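Local atomic coordinates of transferrin (Manduca sexta, PDB entry 6WB6), a protein that transports iron in an insect, binding a single ferric ion per molecule together with carbonate as the partner anion. Residues Val118-Gly123 / Ser202-Ala207. Sequence-based numbering, arbitrary orientation.
Sequences VNRNVG and SGYEGA. With FE (Fe (III) ion), chain E; CO3 (carbonate ion), chain G; CO3 (carbonate ion), chain F.
R120 reaches across one face of the Y204 ring, and the two side chains meet beside the ferric ion and its carbonates. The guanidinium turns its edge to that face, with the planes 84° apart. R120 NH2 is 3.2 Å from Y204 CE2, near the ring rim. This is a cation-pi contact, with R120 CZ 4.7 Å from the ring centroid. The arginine chain bends at chi3 (62°), which brings NE and NH2 round to one carbonate oxygen. R120 NE bonds O1 of the chain G carbonate at 2.7 Å, nearly straight at 166°; NH2 adds a weak bond to O1. A water bridges R120 NH2 and the backbone N of Y204. V122 CG2 touches the ring edge at Y204 CE1, 3.8 Å away.

Y204 OH binds the iron at 2.1 Å, and Y90 is the second protein ligand. Both carbonates chelate the metal through two oxygens each. At the helix start, the backbone N atoms of V122 and G123 hold the chain G carbonate by O3 and O2. N121 grips O3 of the chain F carbonate with its backbone N and ND2. Replacing R120 by alanine would probably leave O1 of the chain G carbonate without its charged donor and this face of Y204 without the guanidinium. This is the anion site of the transferrin fold, where arginine and a helix N-terminus receive the carbonate. Helix 121-131 starts at the carbonates, helix 203-213 supplies Y204 from across the site, and Y90 of strand 90-97 touches N121 and V122.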
loop_
_atom_site.group_PDB
_atom_site.type_symbol
_atom_site.label_atom_id
_atom_site.label_comp_id
_atom_site.label_asym_id
_atom_site.label_seq_id
_atom_site.Cartn_x
_atom_site.Cartn_y
_atom_site.Cartn_z
ATOM N N VAL A 118 0.499 -6.039 -15.133
ATOM C CA VAL A 118 -0.456 -5.038 -14.672
ATOM C C VAL A 118 0.263 -3.870 -14.008
ATOM O O VAL A 118 1.277 -4.032 -13.314
ATOM C CB VAL A 118 -1.491 -5.653 -13.717
ATOM C CG1 VAL A 118 -0.884 -6.008 -12.375
ATOM C CG2 VAL A 118 -2.668 -4.678 -13.545
ATOM N N ASN A 119 -0.291 -2.682 -14.210
ATOM C CA ASN A 119 0.102 -1.447 -13.555
ATOM C C ASN A 119 1.482 -0.985 -13.965
ATOM O O ASN A 119 2.060 -0.127 -13.312
ATOM C CB ASN A 119 0.033 -1.581 -12.039
ATOM C CG ASN A 119 -1.385 -1.727 -11.549
ATOM O OD1 ASN A 119 -2.290 -1.132 -12.107
ATOM N ND2 ASN A 119 -1.586 -2.541 -10.525
ATOM N N ARG A 120 2.023 -1.529 -15.031
ATOM C CA ARG A 120 3.333 -1.117 -15.507
ATOM C C ARG A 120 3.187 -0.089 -16.620
ATOM O O ARG A 120 2.109 0.098 -17.187
ATOM C CB ARG A 120 4.122 -2.338 -15.972
ATOM C CG ARG A 120 4.463 -3.284 -14.821
ATOM C CD ARG A 120 5.137 -4.616 -15.251
ATOM N NE ARG A 120 6.418 -4.435 -15.922
ATOM C CZ ARG A 120 7.340 -5.395 -16.058
ATOM N NH1 ARG A 120 7.116 -6.610 -15.551
ATOM N NH2 ARG A 120 8.488 -5.141 -16.709
ATOM N N ASN A 121 4.288 0.603 -16.923
ATOM C CA ASN A 121 4.190 1.751 -17.823
ATOM C C ASN A 121 3.964 1.405 -19.292
ATOM O O ASN A 121 2.939 1.794 -19.857
ATOM C CB ASN A 121 5.435 2.616 -17.705
ATOM C CG ASN A 121 5.380 3.521 -16.492
ATOM O OD1 ASN A 121 4.716 4.559 -16.509
ATOM N ND2 ASN A 121 6.034 3.107 -15.428
ATOM N N VAL A 122 4.929 0.747 -19.946
ATOM C CA VAL A 122 4.793 0.570 -21.389
ATOM C C VAL A 122 3.765 -0.502 -21.686
ATOM O O VAL A 122 3.101 -0.469 -22.734
ATOM C CB VAL A 122 6.141 0.223 -22.065
ATOM C CG1 VAL A 122 7.203 1.232 -21.673
ATOM C CG2 VAL A 122 6.602 -1.225 -21.725
ATOM N N GLY A 123 3.613 -1.452 -20.784
ATOM C CA GLY A 123 2.741 -2.574 -21.063
ATOM C C GLY A 123 1.333 -2.438 -20.554
ATOM O O GLY A 123 0.520 -3.335 -20.790
ATOM N N SER A 202 5.656 -12.720 -19.790
ATOM C CA SER A 202 5.341 -11.445 -19.169
ATOM C C SER A 202 6.622 -10.638 -19.085
ATOM O O SER A 202 7.709 -11.121 -19.406
ATOM C CB SER A 202 4.703 -11.633 -17.782
ATOM O OG SER A 202 5.637 -12.192 -16.876
ATOM N N GLY A 203 6.489 -9.392 -18.695
ATOM C CA GLY A 203 7.657 -8.531 -18.613
ATOM C C GLY A 203 8.069 -8.060 -20.003
ATOM O O GLY A 203 7.458 -8.410 -21.013
ATOM N N TYR A 204 9.086 -7.210 -20.043
ATOM C CA TYR A 204 9.544 -6.576 -21.303
ATOM C C TYR A 204 9.969 -7.603 -22.343
ATOM O O TYR A 204 9.640 -7.423 -23.449
ATOM C CB TYR A 204 10.685 -5.596 -21.073
ATOM C CG TYR A 204 10.446 -4.500 -20.068
ATOM C CD1 TYR A 204 9.625 -3.427 -20.348
ATOM C CD2 TYR A 204 11.113 -4.520 -18.873
ATOM C CE1 TYR A 204 9.429 -2.407 -19.447
ATOM C CE2 TYR A 204 10.961 -3.506 -17.973
ATOM C CZ TYR A 204 10.098 -2.475 -18.250
ATOM O OH TYR A 204 10.052 -1.490 -17.386
ATOM N N GLU A 205 10.701 -8.612 -21.943
ATOM C CA GLU A 205 11.157 -9.622 -22.887
ATOM C C GLU A 205 10.100 -10.684 -23.127
ATOM O O GLU A 205 9.900 -11.098 -24.261
ATOM C CB GLU A 205 12.430 -10.295 -22.382
ATOM C CG GLU A 205 13.185 -11.010 -23.470
ATOM C CD GLU A 205 14.518 -11.530 -22.985
ATOM O OE1 GLU A 205 14.989 -11.064 -21.916
ATOM O OE2 GLU A 205 15.090 -12.398 -23.679
ATOM N N GLY A 206 9.415 -11.126 -22.065
ATOM C CA GLY A 206 8.377 -12.127 -22.218
ATOM C C GLY A 206 7.246 -11.679 -23.119
ATOM O O GLY A 206 6.637 -12.492 -23.812
ATOM N N ALA A 207 6.951 -10.385 -23.142
ATOM C CA ALA A 207 5.938 -9.914 -24.071
ATOM C C ALA A 207 6.361 -10.159 -25.510
ATOM O O ALA A 207 5.534 -10.502 -26.350
ATOM C CB ALA A 207 5.667 -8.434 -23.851
HETATM FE FE FE E . 8.358 -0.439 -16.719
HETATM C C CO3 G . 6.746 -1.459 -18.005
HETATM O O1 CO3 G . 7.278 -2.217 -17.094
HETATM O O2 CO3 G . 5.691 -1.907 -18.582
HETATM O O3 CO3 G . 7.206 -0.292 -18.342
HETATM C C CO3 F . 7.420 -0.472 -14.353
HETATM O O1 CO3 F . 6.903 -0.376 -13.166
HETATM O O2 CO3 F . 8.586 -1.120 -14.565
HETATM O O3 CO3 F . 6.733 0.110 -15.311
HETATM O O HOH W 1 10.342 -7.338 -17.235
#